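Local coordinates for FEZ-1 protein (Fluoribacter gormanii, PDB 5WCK) that probably hydrolyses beta-lactam antibiotics with two zinc ions, as a monomeric metallo-beta-lactamase of subclass B3, at residues A[63-68]-A[134-139]; A[104-109]-A[116-121]; A[165-170]-A[208-213]; A[181-186]-A[258-263]; A[219-224]-A[234-239]. The protein carries 2 engineered substitutions. One frame throughout, in Å; residues are numbered along the deposited sequence.

Contact 1: A[63-68]-A[134-139]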
# COMPACT_ATOMS: atom_id res chain seq x y z
N ASP A 63 -20.84 1.32 -0.90
CA ASP A 63 -20.61 0.45 0.26
C ASP A 63 -19.18 0.57 0.79
O ASP A 63 -18.82 -0.17 1.69
CB ASP A 63 -20.87 -1.02 -0.08
CG ASP A 63 -22.34 -1.40 -0.11
OD1 ASP A 63 -23.15 -0.63 0.44
OD2 ASP A 63 -22.66 -2.45 -0.71
N THR A 64 -18.37 1.50 0.25
CA THR A 64 -17.01 1.70 0.77
C THR A 64 -17.10 2.40 2.13
O THR A 64 -17.43 3.61 2.20
CB THR A 64 -16.15 2.53 -0.18
OG1 THR A 64 -16.21 1.99 -1.50
CG2 THR A 64 -14.70 2.62 0.24
N LYS A 65 -16.82 1.66 3.21
CA LYS A 65 -16.96 2.16 4.57
C LYS A 65 -15.65 2.75 5.12
O LYS A 65 -15.69 3.62 6.02
CB LYS A 65 -17.38 1.04 5.52
CG LYS A 65 -18.71 0.39 5.19
CD LYS A 65 -19.88 1.33 5.32
CE LYS A 65 -21.20 0.62 5.11
NZ LYS A 65 -22.34 1.57 5.14
N ILE A 66 -14.51 2.22 4.66
CA ILE A 66 -13.19 2.52 5.24
C ILE A 66 -12.21 2.68 4.07
O ILE A 66 -12.23 1.86 3.15
CB ILE A 66 -12.70 1.42 6.21
CG1 ILE A 66 -13.65 1.25 7.40
CG2 ILE A 66 -11.29 1.73 6.69
CD1 ILE A 66 -13.26 0.11 8.34
N LEU A 67 -11.40 3.74 4.15
CA LEU A 67 -10.32 4.00 3.20
C LEU A 67 -8.99 3.97 3.96
O LEU A 67 -8.83 4.66 4.98
CB LEU A 67 -10.52 5.39 2.57
CG LEU A 67 -9.42 5.84 1.60
CD1 LEU A 67 -9.26 4.92 0.40
CD2 LEU A 67 -9.69 7.26 1.13
N LEU A 68 -8.07 3.13 3.47
CA LEU A 68 -6.70 2.99 3.98
C LEU A 68 -5.73 3.27 2.83
O LEU A 68 -6.14 3.25 1.67
CB LEU A 68 -6.46 1.56 4.49
CG LEU A 68 -7.51 1.00 5.43
CD1 LEU A 68 -7.22 -0.46 5.72
CD2 LEU A 68 -7.59 1.81 6.71
N VAL A 134 -7.77 -3.02 12.05
CA VAL A 134 -8.90 -2.41 11.38
C VAL A 134 -9.87 -3.56 11.09
O VAL A 134 -9.53 -4.52 10.37
CB VAL A 134 -8.51 -1.67 10.10
CG1 VAL A 134 -9.74 -1.20 9.31
CG2 VAL A 134 -7.58 -0.51 10.39
N GLU A 135 -11.07 -3.47 11.69
CA GLU A 135 -12.01 -4.59 11.72
C GLU A 135 -13.33 -4.14 11.08
O GLU A 135 -13.84 -3.05 11.39
CB GLU A 135 -12.25 -5.05 13.16
CG GLU A 135 -10.99 -5.52 13.91
CD GLU A 135 -11.21 -5.96 15.36
OE1 GLU A 135 -11.70 -7.09 15.57
OE2 GLU A 135 -10.91 -5.17 16.29
N LEU A 136 -13.90 -4.96 10.20
CA LEU A 136 -15.20 -4.70 9.63
C LEU A 136 -15.85 -6.02 9.26
O LEU A 136 -15.24 -6.83 8.55
CB LEU A 136 -15.09 -3.80 8.39
CG LEU A 136 -16.39 -3.35 7.73
CD1 LEU A 136 -17.23 -2.46 8.64
CD2 LEU A 136 -16.13 -2.65 6.42
N GLY A 137 -17.06 -6.26 9.79
CA GLY A 137 -17.82 -7.43 9.40
C GLY A 137 -17.10 -8.74 9.68
O GLY A 137 -17.35 -9.72 8.96
N GLY A 138 -16.23 -8.76 10.70
CA GLY A 138 -15.48 -9.95 11.07
C GLY A 138 -14.12 -10.08 10.39
O GLY A 138 -13.33 -10.94 10.76
N THR A 139 -13.88 -9.29 9.34
CA THR A 139 -12.57 -9.27 8.71
C THR A 139 -11.62 -8.39 9.54
O THR A 139 -12.02 -7.32 9.99
CB THR A 139 -12.68 -8.81 7.26
OG1 THR A 139 -13.37 -9.85 6.56
CG2 THR A 139 -11.32 -8.57 6.64
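Ile66 and Val134 meet where the two sheets of the metallo-beta-lactamase sandwich face each other, Ile66 on an inner strand of the seven-stranded sheet and Val134 on the edge strand 133-136 of the five-stranded one. The contact is a worked example of how layered sheets join through side chains alone. The axes of 64-68 and 134-136 run almost antiparallel, at 164°, and come no closer than 9.2 Å, a spacing for side chains rather than backbone pairing. Ile66 is the centre: its CD1 reaches tip to tip toward Val134 and lies 3.9 Å from Val134 CG1, the branch set anti to the backbone N (chi1 172°). The same CD1 comes within 4.3 Å of Leu136 CB. Farther along, Leu68 CD2 lies 4.4 Å from Val134 CG2; at the other end Leu136 CD2 is laid at about a right angle across Lys65, 4.0 Å from Lys65 CB. The lysine then bends at chi2 and carries its amine away from the strand opposite. A type I' turn from Leu136 to Thr139 makes a tight hairpin into strand 139-145, closed by Leu136 N to Thr139 O at 3.0 Å and by Thr139 N to Leu136 O. Strand 64-68 runs between 35-39 and 90-94; Ile37 touches Leu68 and Leu136, Met92 touches Ile66 and Leu68, and Trp156 of strand 154-162 also packs on Leu68 and Val134.

Contact 2: A[104-109]-A[116-121]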
# COMPACT_ATOMS: atom_id res chain seq x y z
N GLY A 104 -1.45 17.76 2.46
CA GLY A 104 -1.42 17.47 1.04
C GLY A 104 0.01 17.42 0.50
O GLY A 104 0.24 17.77 -0.66
N GLY A 105 0.97 16.99 1.32
CA GLY A 105 2.34 16.84 0.88
C GLY A 105 3.28 17.97 1.31
O GLY A 105 4.50 17.83 1.22
N LYS A 106 2.74 19.08 1.81
CA LYS A 106 3.60 20.24 2.11
C LYS A 106 4.54 20.00 3.30
O LYS A 106 5.58 20.69 3.38
CB LYS A 106 2.73 21.49 2.29
CG LYS A 106 2.08 21.91 0.98
CD LYS A 106 1.30 23.21 1.06
CE LYS A 106 0.77 23.62 -0.29
NZ LYS A 106 -0.01 24.87 -0.21
N SER A 107 4.25 19.02 4.18
CA SER A 107 5.09 18.69 5.32
C SER A 107 6.01 17.49 5.06
O SER A 107 6.67 17.01 5.97
CB SER A 107 4.29 18.47 6.57
OG SER A 107 3.54 17.25 6.48
N ASP A 108 6.05 17.00 3.83
CA ASP A 108 6.83 15.78 3.53
C ASP A 108 8.31 16.04 3.82
O ASP A 108 8.86 17.07 3.41
CB ASP A 108 6.62 15.39 2.07
CG ASP A 108 7.19 14.02 1.71
OD1 ASP A 108 8.44 13.90 1.62
OD2 ASP A 108 6.37 13.11 1.51
N PHE A 109 8.96 15.10 4.52
CA PHE A 109 10.35 15.27 4.93
C PHE A 109 11.27 15.48 3.74
O PHE A 109 12.36 16.07 3.91
CB PHE A 109 10.87 14.09 5.76
CG PHE A 109 11.28 12.87 4.96
CD1 PHE A 109 10.36 11.88 4.68
CD2 PHE A 109 12.59 12.72 4.52
CE1 PHE A 109 10.74 10.76 3.95
CE2 PHE A 109 12.96 11.60 3.79
CZ PHE A 109 12.04 10.62 3.52
N SER A 116 5.08 19.39 -7.50
CA SER A 116 4.60 18.34 -8.39
C SER A 116 4.13 17.11 -7.60
O SER A 116 3.48 16.22 -8.19
CB SER A 116 5.65 17.96 -9.40
OG SER A 116 6.66 17.11 -8.83
N THR A 117 4.46 17.06 -6.30
CA THR A 117 4.11 15.92 -5.44
C THR A 117 2.93 16.24 -4.52
O THR A 117 2.51 15.37 -3.75
CB THR A 117 5.31 15.48 -4.59
OG1 THR A 117 5.64 16.49 -3.63
CG2 THR A 117 6.51 15.14 -5.45
N TYR A 118 2.40 17.47 -4.58
CA TYR A 118 1.34 17.85 -3.68
C TYR A 118 0.02 17.22 -4.14
O TYR A 118 -0.13 16.80 -5.29
CB TYR A 118 1.15 19.37 -3.62
CG TYR A 118 2.31 20.19 -3.12
CD1 TYR A 118 3.40 19.64 -2.47
CD2 TYR A 118 2.31 21.56 -3.33
CE1 TYR A 118 4.45 20.42 -2.02
CE2 TYR A 118 3.35 22.36 -2.89
CZ TYR A 118 4.43 21.79 -2.24
OH TYR A 118 5.45 22.59 -1.81
N PHE A 119 -0.92 17.12 -3.21
CA PHE A 119 -2.24 16.55 -3.51
C PHE A 119 -3.28 17.19 -2.59
O PHE A 119 -2.96 17.91 -1.66
CB PHE A 119 -2.17 15.02 -3.40
CG PHE A 119 -1.60 14.49 -2.11
CD1 PHE A 119 -0.23 14.36 -1.93
CD2 PHE A 119 -2.43 14.07 -1.08
CE1 PHE A 119 0.29 13.85 -0.74
CE2 PHE A 119 -1.92 13.58 0.10
CZ PHE A 119 -0.55 13.46 0.27
N THR A 120 -4.55 16.93 -2.87
CA THR A 120 -5.67 17.55 -2.13
C THR A 120 -5.61 17.19 -0.66
O THR A 120 -5.50 16.01 -0.30
CB THR A 120 -7.00 17.15 -2.76
OG1 THR A 120 -6.96 17.50 -4.14
CG2 THR A 120 -8.18 17.81 -2.08
N GLN A 121 -5.71 18.21 0.20
CA GLN A 121 -5.80 18.05 1.64
C GLN A 121 -7.10 17.31 2.01
O GLN A 121 -8.14 17.42 1.34
CB GLN A 121 -5.73 19.41 2.33
CG GLN A 121 -4.41 20.13 2.09
CD GLN A 121 -4.32 21.45 2.83
OE1 GLN A 121 -5.13 21.75 3.69
NE2 GLN A 121 -3.29 22.21 2.52
O HOH W 1 5.05 16.18 -0.96
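Lys106 lies across the Tyr118 ring while Gly104 lies over the Phe119 ring. Lys106 crosses Tyr118 at about a right angle, its CG 4.0 Å from the ring centroid and almost on the ring normal; farther along the extended chain, Lys106 CE touches Tyr118 CE2 at 3.9 Å. The Phe119 ring takes Gly104 CA over its face, 4.0 Å from the centroid. Its CG sits between backbone N and carbonyl carbon (chi1 53°), which turns the ring under the glycine peptide. Gly104, at positive phi, ends helix 95-103 in a Schellman motif, and its carbonyl O receives Phe119 N at 2.9 Å, the N-H...O angle being 160°. Water 1 donates to Gly105 O and to Thr117 OG1, both at 2.8 Å. At the far end of its ring, Tyr118 OH bonds to Ala112 O. The chemistry implies a loop pinned to the helix end by a single direct backbone bond and a bridging water, with one CH-pi contact on Gly104 and another on Lys106.

Contact 3: A[165-170]-A[208-213]. With SO4 (sulfate ion), chain H.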
# COMPACT_ATOMS: atom_id res chain seq x y z
N LYS A 165 -7.81 -23.60 2.81
CA LYS A 165 -6.48 -23.44 3.42
C LYS A 165 -6.28 -21.98 3.87
O LYS A 165 -6.94 -21.09 3.38
CB LYS A 165 -5.42 -23.94 2.44
CG LYS A 165 -5.40 -25.46 2.33
CD LYS A 165 -4.36 -26.00 1.40
CE LYS A 165 -4.78 -25.95 -0.05
NZ LYS A 165 -3.90 -26.80 -0.90
N GLN A 166 -5.39 -21.79 4.85
CA GLN A 166 -5.14 -20.51 5.52
C GLN A 166 -3.87 -19.86 4.95
O GLN A 166 -2.82 -20.49 4.87
CB GLN A 166 -4.92 -20.71 7.02
CG GLN A 166 -6.12 -21.32 7.74
CD GLN A 166 -7.29 -20.36 7.81
OE1 GLN A 166 -7.16 -19.23 8.26
NE2 GLN A 166 -8.46 -20.84 7.41
N TYR A 167 -3.96 -18.57 4.61
CA TYR A 167 -2.79 -17.86 4.09
C TYR A 167 -2.71 -16.47 4.71
O TYR A 167 -3.73 -15.79 4.77
CB TYR A 167 -2.88 -17.69 2.57
CG TYR A 167 -3.03 -18.98 1.81
CD1 TYR A 167 -1.94 -19.79 1.58
CD2 TYR A 167 -4.28 -19.41 1.38
CE1 TYR A 167 -2.07 -20.98 0.90
CE2 TYR A 167 -4.43 -20.61 0.70
CZ TYR A 167 -3.32 -21.39 0.47
OH TYR A 167 -3.46 -22.58 -0.19
N GLN A 168 -1.50 -16.04 5.10
CA GLN A 168 -1.26 -14.64 5.48
C GLN A 168 -0.96 -13.82 4.21
O GLN A 168 0.02 -14.07 3.50
CB GLN A 168 -0.14 -14.50 6.52
CG GLN A 168 0.24 -13.04 6.79
CD GLN A 168 0.60 -12.69 8.22
OE1 GLN A 168 -0.20 -12.89 9.14
NE2 GLN A 168 1.76 -12.07 8.40
N ALA A 169 -1.81 -12.82 3.96
CA ALA A 169 -1.62 -11.83 2.91
C ALA A 169 -0.87 -10.64 3.50
O ALA A 169 -1.17 -10.16 4.58
CB ALA A 169 -2.94 -11.40 2.32
N VAL A 170 0.10 -10.15 2.73
CA VAL A 170 0.95 -9.06 3.12
C VAL A 170 0.98 -8.06 1.95
O VAL A 170 1.47 -8.38 0.89
CB VAL A 170 2.38 -9.52 3.46
CG1 VAL A 170 3.25 -8.33 3.82
CG2 VAL A 170 2.42 -10.57 4.55
N CYS A 208 4.66 -14.58 5.21
CA CYS A 208 4.19 -13.95 3.97
C CYS A 208 3.83 -15.06 2.97
O CYS A 208 4.73 -15.65 2.37
CB CYS A 208 5.27 -13.05 3.42
SG CYS A 208 4.70 -12.12 1.97
N ASP A 209 2.54 -15.33 2.83
CA ASP A 209 2.05 -16.36 1.90
C ASP A 209 1.55 -15.69 0.62
O ASP A 209 2.02 -16.01 -0.47
CB ASP A 209 0.95 -17.24 2.51
CG ASP A 209 1.37 -17.94 3.81
OD1 ASP A 209 2.42 -18.59 3.79
OD2 ASP A 209 0.69 -17.75 4.81
N ILE A 210 0.63 -14.73 0.74
CA ILE A 210 0.08 -14.02 -0.42
C ILE A 210 0.77 -12.66 -0.49
O ILE A 210 0.62 -11.82 0.38
CB ILE A 210 -1.45 -13.94 -0.36
CG1 ILE A 210 -2.06 -15.34 -0.54
CG2 ILE A 210 -2.00 -12.97 -1.41
CD1 ILE A 210 -3.50 -15.43 -0.23
N PHE A 211 1.63 -12.55 -1.49
CA PHE A 211 2.62 -11.51 -1.62
C PHE A 211 2.07 -10.37 -2.47
O PHE A 211 1.86 -10.54 -3.66
CB PHE A 211 3.88 -12.13 -2.23
CG PHE A 211 4.95 -11.17 -2.70
CD1 PHE A 211 5.14 -9.92 -2.13
CD2 PHE A 211 5.75 -11.53 -3.76
CE1 PHE A 211 6.13 -9.07 -2.61
CE2 PHE A 211 6.72 -10.68 -4.26
CZ PHE A 211 6.90 -9.45 -3.68
N LEU A 212 1.83 -9.21 -1.84
CA LEU A 212 1.24 -8.06 -2.54
C LEU A 212 2.04 -6.80 -2.18
O LEU A 212 3.00 -6.85 -1.35
CB LEU A 212 -0.23 -7.92 -2.13
CG LEU A 212 -1.11 -9.13 -2.41
CD1 LEU A 212 -2.47 -8.99 -1.72
CD2 LEU A 212 -1.29 -9.34 -3.91
N GLY A 213 1.66 -5.68 -2.79
CA GLY A 213 2.38 -4.45 -2.60
C GLY A 213 1.64 -3.25 -3.15
O GLY A 213 0.59 -3.36 -3.77
S SO4 H . -0.88 -24.92 1.17
O1 SO4 H . 0.40 -24.35 0.78
O2 SO4 H . -1.89 -24.58 0.13
O3 SO4 H . -0.77 -26.41 1.22
O4 SO4 H . -1.31 -24.45 2.50
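Tyr167 packs on Ile210 and Asp209 and can be followed outward, from CG beside the backbone N (chi1 -57°), to a bound ion. CB meets Ile210 CD1 at 3.7 Å and Asp209 CB at 3.9 Å. CG also nears Ile210 CD1, and CD1 passes Asp209 CB, which lies at the ring edge, with ring and carboxylate planes 75° apart. CE1 and CZ pass sulfate O2, and OH donates at 2.6 Å to this O2 of an ion that probably came from the crystallisation liquor; Lys165 NZ reaches it weakly. Asp209 OD2 accepts Gln168 N at 2.8 Å through its anti lone pair. Gln168 O takes two donors, Asp209 N and Ile210 N, each at 2.9 Å, and the parallel ladder continues with Val170 N to Ile210 O and Leu212 N to Val170 O. Strand 210-213, outermost in the five-stranded sheet, follows 165-172 through helix 192-204 as a beta-alpha-beta unit. Strand 154-162 flanks 165-172 on its other side, and the Cys208-Cys242 disulfide ties the residues leading into 210-213 to helix 239-262.

Contact 4: A[181-186]-A[258-263]. Engineered in segment 258-263: Gly263 (natural residue Ala).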
# COMPACT_ATOMS: atom_id res chain seq x y z
N TYR A 181 17.04 10.47 -1.84
CA TYR A 181 16.83 10.39 -0.38
C TYR A 181 18.20 10.42 0.30
O TYR A 181 19.06 9.78 -0.20
CB TYR A 181 16.18 9.05 -0.03
CG TYR A 181 14.67 9.04 0.07
CD1 TYR A 181 13.91 10.05 -0.49
CD2 TYR A 181 14.02 8.03 0.74
CE1 TYR A 181 12.53 10.03 -0.40
CE2 TYR A 181 12.65 8.00 0.85
CZ TYR A 181 11.90 9.01 0.29
OH TYR A 181 10.54 9.01 0.40
N LYS A 182 18.35 11.11 1.44
CA LYS A 182 19.63 11.17 2.19
C LYS A 182 19.52 10.23 3.40
O LYS A 182 18.65 10.42 4.21
CB LYS A 182 19.88 12.62 2.59
CG LYS A 182 21.17 12.92 3.39
CD LYS A 182 21.86 14.16 3.88
CE LYS A 182 22.19 15.03 2.70
NZ LYS A 182 23.34 14.49 1.94
N LEU A 183 20.41 9.25 3.48
CA LEU A 183 20.34 8.25 4.57
C LEU A 183 21.31 8.55 5.72
O LEU A 183 21.22 7.87 6.71
CB LEU A 183 20.69 6.89 3.95
CG LEU A 183 19.72 6.39 2.89
CD1 LEU A 183 20.20 5.06 2.33
CD2 LEU A 183 18.31 6.26 3.46
N VAL A 184 22.22 9.50 5.53
CA VAL A 184 23.26 9.82 6.51
C VAL A 184 23.07 11.30 6.88
O VAL A 184 23.07 12.15 5.98
CB VAL A 184 24.67 9.62 5.92
CG1 VAL A 184 25.75 9.99 6.92
CG2 VAL A 184 24.86 8.20 5.39
N ASP A 185 22.90 11.55 8.18
CA ASP A 185 22.73 12.92 8.71
C ASP A 185 21.59 13.65 7.97
O ASP A 185 21.70 14.83 7.58
CB ASP A 185 24.07 13.67 8.62
CG ASP A 185 25.14 13.06 9.50
OD1 ASP A 185 24.79 12.55 10.58
OD2 ASP A 185 26.30 13.10 9.09
N ASN A 186 20.45 12.96 7.81
CA ASN A 186 19.27 13.57 7.23
C ASN A 186 18.76 14.67 8.16
O ASN A 186 18.52 14.44 9.35
CB ASN A 186 18.21 12.50 6.96
CG ASN A 186 17.04 13.01 6.15
OD1 ASN A 186 16.38 13.97 6.55
ND2 ASN A 186 16.79 12.39 5.01
N LYS A 258 25.81 2.05 1.52
CA LYS A 258 27.24 1.93 1.16
C LYS A 258 27.64 3.06 0.20
O LYS A 258 28.71 3.68 0.33
CB LYS A 258 27.49 0.55 0.53
CG LYS A 258 28.85 0.36 -0.11
CD LYS A 258 29.11 -1.04 -0.57
CE LYS A 258 30.41 -1.18 -1.34
NZ LYS A 258 30.34 -0.56 -2.68
N LYS A 259 26.82 3.31 -0.82
CA LYS A 259 27.15 4.37 -1.80
C LYS A 259 27.25 5.73 -1.09
O LYS A 259 28.17 6.54 -1.34
CB LYS A 259 26.10 4.38 -2.91
CG LYS A 259 26.38 5.38 -4.01
CD LYS A 259 25.45 5.23 -5.20
CE LYS A 259 25.87 6.10 -6.35
NZ LYS A 259 25.00 5.84 -7.52
N GLN A 260 26.32 6.00 -0.17
CA GLN A 260 26.28 7.31 0.50
C GLN A 260 27.43 7.46 1.50
O GLN A 260 27.92 8.58 1.72
CB GLN A 260 24.90 7.57 1.10
CG GLN A 260 23.84 7.75 0.03
CD GLN A 260 22.52 8.25 0.57
OE1 GLN A 260 22.48 8.91 1.62
NE2 GLN A 260 21.43 7.93 -0.13
N GLU A 261 27.87 6.36 2.11
CA GLU A 261 28.91 6.40 3.13
C GLU A 261 30.32 6.28 2.53
O GLU A 261 31.27 6.73 3.17
CB GLU A 261 28.69 5.26 4.11
CG GLU A 261 27.47 5.48 4.97
CD GLU A 261 27.28 4.47 6.06
OE1 GLU A 261 27.41 3.26 5.79
OE2 GLU A 261 27.02 4.90 7.19
N THR A 262 30.48 5.63 1.37
CA THR A 262 31.84 5.27 0.92
C THR A 262 32.08 5.64 -0.55
O THR A 262 33.19 5.46 -1.02
CB THR A 262 32.13 3.77 1.08
OG1 THR A 262 31.36 2.99 0.16
CG2 THR A 262 31.87 3.27 2.48
N GLY A 263 31.03 6.06 -1.28
CA GLY A 263 31.11 6.33 -2.72
C GLY A 263 31.45 7.78 -3.03
O GLY A 263 31.40 8.14 -4.22
OXT GLY A 263 31.72 8.63 -2.15
O HOH W 2 24.30 11.20 1.67
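Gln260, near the end of the C-terminal helix 239-262, holds the backbone of the loop 181-186 through two hydrogen bonds from its side-chain amide, a compact example of an amide side chain standing in for a peptide partner. Gln260 OE1 accepts Leu183 N at 2.8 Å, nearly straight at 175°, while Gln260 NE2 donates to Tyr181 O at 3.0 Å in a more bent bond, the oxygen tilted from the amide plane. Two bonds to residues on either side of Lys182 fix the rotation of the amide, and NE2 also donates to Glu256 OE1 one turn back. Water 2 donates to Gln260 OE1, a second hydrogen-bond donor besides Leu183 N. Within the loop, Asn186 ND2 donates to Lys182 O. Van der Waals contact lies beside these bonds: Leu183 crosses Gln260 at about a right angle, its CB 3.6 Å from Gln260 OE1. The apolar contacts are those of Leu183 on Phe253 of the same helix and of Val184 CG2 with the methylene Glu261 CG at 3.8 Å. The loop also reaches the active site: the nearest atom of the Tyr181 side chain is about 6 Å from a zinc ion, and Tyr181 OH bonds to the carbonyl of the zinc ligand His149. On the helix, Lys258 O accepts both Thr262 N, at 2.8 Å, and Thr262 OG1, at 2.7 Å, from opposite faces of its carbonyl plane.

Contact 5: A[219-224]-A[234-239]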
# COMPACT_ATOMS: atom_id res chain seq x y z
N PHE A 219 5.32 -7.30 -7.09
CA PHE A 219 4.89 -8.66 -6.82
C PHE A 219 4.49 -9.39 -8.10
O PHE A 219 3.91 -10.45 -8.02
CB PHE A 219 3.77 -8.69 -5.78
CG PHE A 219 2.48 -8.01 -6.16
CD1 PHE A 219 2.32 -6.64 -5.97
CD2 PHE A 219 1.43 -8.72 -6.71
CE1 PHE A 219 1.11 -6.02 -6.28
CE2 PHE A 219 0.23 -8.09 -7.04
CZ PHE A 219 0.08 -6.73 -6.84
N ASP A 220 4.83 -8.85 -9.28
CA ASP A 220 4.64 -9.59 -10.56
C ASP A 220 3.15 -9.76 -10.87
O ASP A 220 2.73 -10.82 -11.31
CB ASP A 220 5.39 -10.93 -10.58
CG ASP A 220 5.68 -11.48 -11.97
OD1 ASP A 220 5.61 -10.70 -12.93
OD2 ASP A 220 5.97 -12.70 -12.06
N LEU A 221 2.36 -8.70 -10.67
CA LEU A 221 0.90 -8.73 -10.91
C LEU A 221 0.58 -9.29 -12.30
O LEU A 221 -0.28 -10.15 -12.43
CB LEU A 221 0.29 -7.32 -10.77
CG LEU A 221 -1.16 -7.19 -11.25
CD1 LEU A 221 -2.10 -7.91 -10.31
CD2 LEU A 221 -1.57 -5.73 -11.42
N LYS A 222 1.22 -8.72 -13.32
CA LYS A 222 0.81 -9.06 -14.70
C LYS A 222 0.98 -10.56 -14.99
O LYS A 222 0.04 -11.20 -15.47
CB LYS A 222 1.58 -8.24 -15.73
CG LYS A 222 1.31 -6.75 -15.70
CD LYS A 222 2.27 -6.02 -16.59
CE LYS A 222 2.05 -4.54 -16.68
NZ LYS A 222 3.12 -3.92 -17.48
N ASN A 223 2.17 -11.12 -14.73
CA ASN A 223 2.43 -12.53 -15.04
C ASN A 223 1.56 -13.43 -14.16
O ASN A 223 1.07 -14.45 -14.62
CB ASN A 223 3.91 -12.89 -14.96
CG ASN A 223 4.71 -12.21 -16.05
OD1 ASN A 223 4.44 -12.38 -17.25
ND2 ASN A 223 5.70 -11.41 -15.67
N LYS A 224 1.34 -13.05 -12.90
CA LYS A 224 0.52 -13.86 -12.02
C LYS A 224 -0.94 -13.83 -12.48
O LYS A 224 -1.62 -14.82 -12.38
CB LYS A 224 0.68 -13.39 -10.58
CG LYS A 224 2.01 -13.82 -9.97
CD LYS A 224 2.23 -13.26 -8.58
CE LYS A 224 3.54 -13.71 -7.98
NZ LYS A 224 3.87 -12.96 -6.75
N ASN A 234 -3.66 -20.88 -6.99
CA ASN A 234 -3.45 -19.46 -6.69
C ASN A 234 -2.03 -19.00 -6.92
O ASN A 234 -1.23 -19.24 -6.11
CB ASN A 234 -4.04 -19.15 -5.33
CG ASN A 234 -4.39 -17.70 -5.31
OD1 ASN A 234 -3.81 -16.94 -6.06
ND2 ASN A 234 -5.33 -17.34 -4.46
N PRO A 235 -1.75 -18.37 -8.06
CA PRO A 235 -0.41 -17.85 -8.30
C PRO A 235 -0.01 -16.67 -7.40
O PRO A 235 1.18 -16.35 -7.34
CB PRO A 235 -0.43 -17.38 -9.75
CG PRO A 235 -1.89 -17.16 -10.06
CD PRO A 235 -2.64 -18.17 -9.22
N PHE A 236 -0.99 -16.10 -6.67
CA PHE A 236 -0.68 -15.00 -5.75
C PHE A 236 -0.19 -15.58 -4.42
O PHE A 236 0.32 -14.84 -3.61
CB PHE A 236 -1.87 -14.05 -5.61
CG PHE A 236 -2.09 -13.27 -6.88
CD1 PHE A 236 -1.33 -12.15 -7.15
CD2 PHE A 236 -2.94 -13.75 -7.86
CE1 PHE A 236 -1.46 -11.47 -8.35
CE2 PHE A 236 -3.09 -13.06 -9.05
CZ PHE A 236 -2.33 -11.94 -9.31
N VAL A 237 -0.31 -16.89 -4.22
CA VAL A 237 0.40 -17.57 -3.10
C VAL A 237 1.85 -17.75 -3.56
O VAL A 237 2.15 -18.58 -4.42
CB VAL A 237 -0.26 -18.91 -2.70
CG1 VAL A 237 0.55 -19.64 -1.63
CG2 VAL A 237 -1.68 -18.70 -2.26
N ASP A 238 2.74 -16.91 -2.99
CA ASP A 238 4.11 -16.84 -3.47
C ASP A 238 5.03 -16.50 -2.31
O ASP A 238 5.68 -15.46 -2.30
CB ASP A 238 4.25 -15.79 -4.57
CG ASP A 238 5.62 -15.70 -5.22
OD1 ASP A 238 6.41 -16.68 -5.12
OD2 ASP A 238 5.91 -14.64 -5.84
N PRO A 239 5.16 -17.39 -1.32
CA PRO A 239 6.05 -17.15 -0.18
C PRO A 239 7.53 -17.00 -0.56
O PRO A 239 8.25 -16.22 0.09
CB PRO A 239 5.81 -18.35 0.74
CG PRO A 239 5.27 -19.42 -0.18
CD PRO A 239 4.43 -18.66 -1.18
O HOH W 3 1.66 -12.83 -5.02
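Buried Lys224 reaches Asp238 with an ammonium group held by three oxygens. Its chain, extended beyond CG (chi2 175°), runs along Pro235 O to Asp238, which it crosses at about a right angle. There NZ forms a salt bridge with Asp238 OD2 at 2.8 Å, met on the anti side and a little out of the carboxylate plane. NZ also donates to Phe219 O at 2.8 Å, and to water 3, which in turn donates to Phe236 O. At the root of the same chain, Lys224 CB sits over one face of the Phe236 ring, 3.9 Å from its centroid and offset toward the rim. Phe219 CE2 and Phe236 CE1 meet edge to edge at 4.0 Å, and Leu221 CD1 touches Phe236 CE1. Pro235 CG rests against Lys224 O at 3.3 Å. Asn234 OD1 bonds to Phe236 N in an Asx turn, while Asp238 caps the next helix through OD1 and Gly241 N. Phe211 of strand 210-213 touches both charged residues. Burial of the lysine may strengthen the ion pair; its charge is probably stabilised by one carboxylate and two carbonyls, the second through water, so that one residue fastens helix 221-229 to the loop leading into helix 239-262.

Contact 2 is nested inside the chain loop closed by contact 1, and contact 5 inside that closed by contact 4, whereas contacts 3 and 4 interleave. Contacts 1 and 3 reach the same five-stranded sheet, on its two outermost strands, with centres 19 Å apart. Contacts 3 and 5 are neighbours, centres 10 Å apart, joined by a probable hydrogen bond from Asp238 N to Asp209 O. Helix 239-262 begins at contact 5 and finishes at contact 4, some 33 Å away between centres. Contacts 1, 3 and 5 thus join sheets and helices of the framework, while contacts 2 and 4, touching through Phe109 and Tyr181, link two loops beside the zinc site, with Tyr181 next to the zinc ligands His73 and His149.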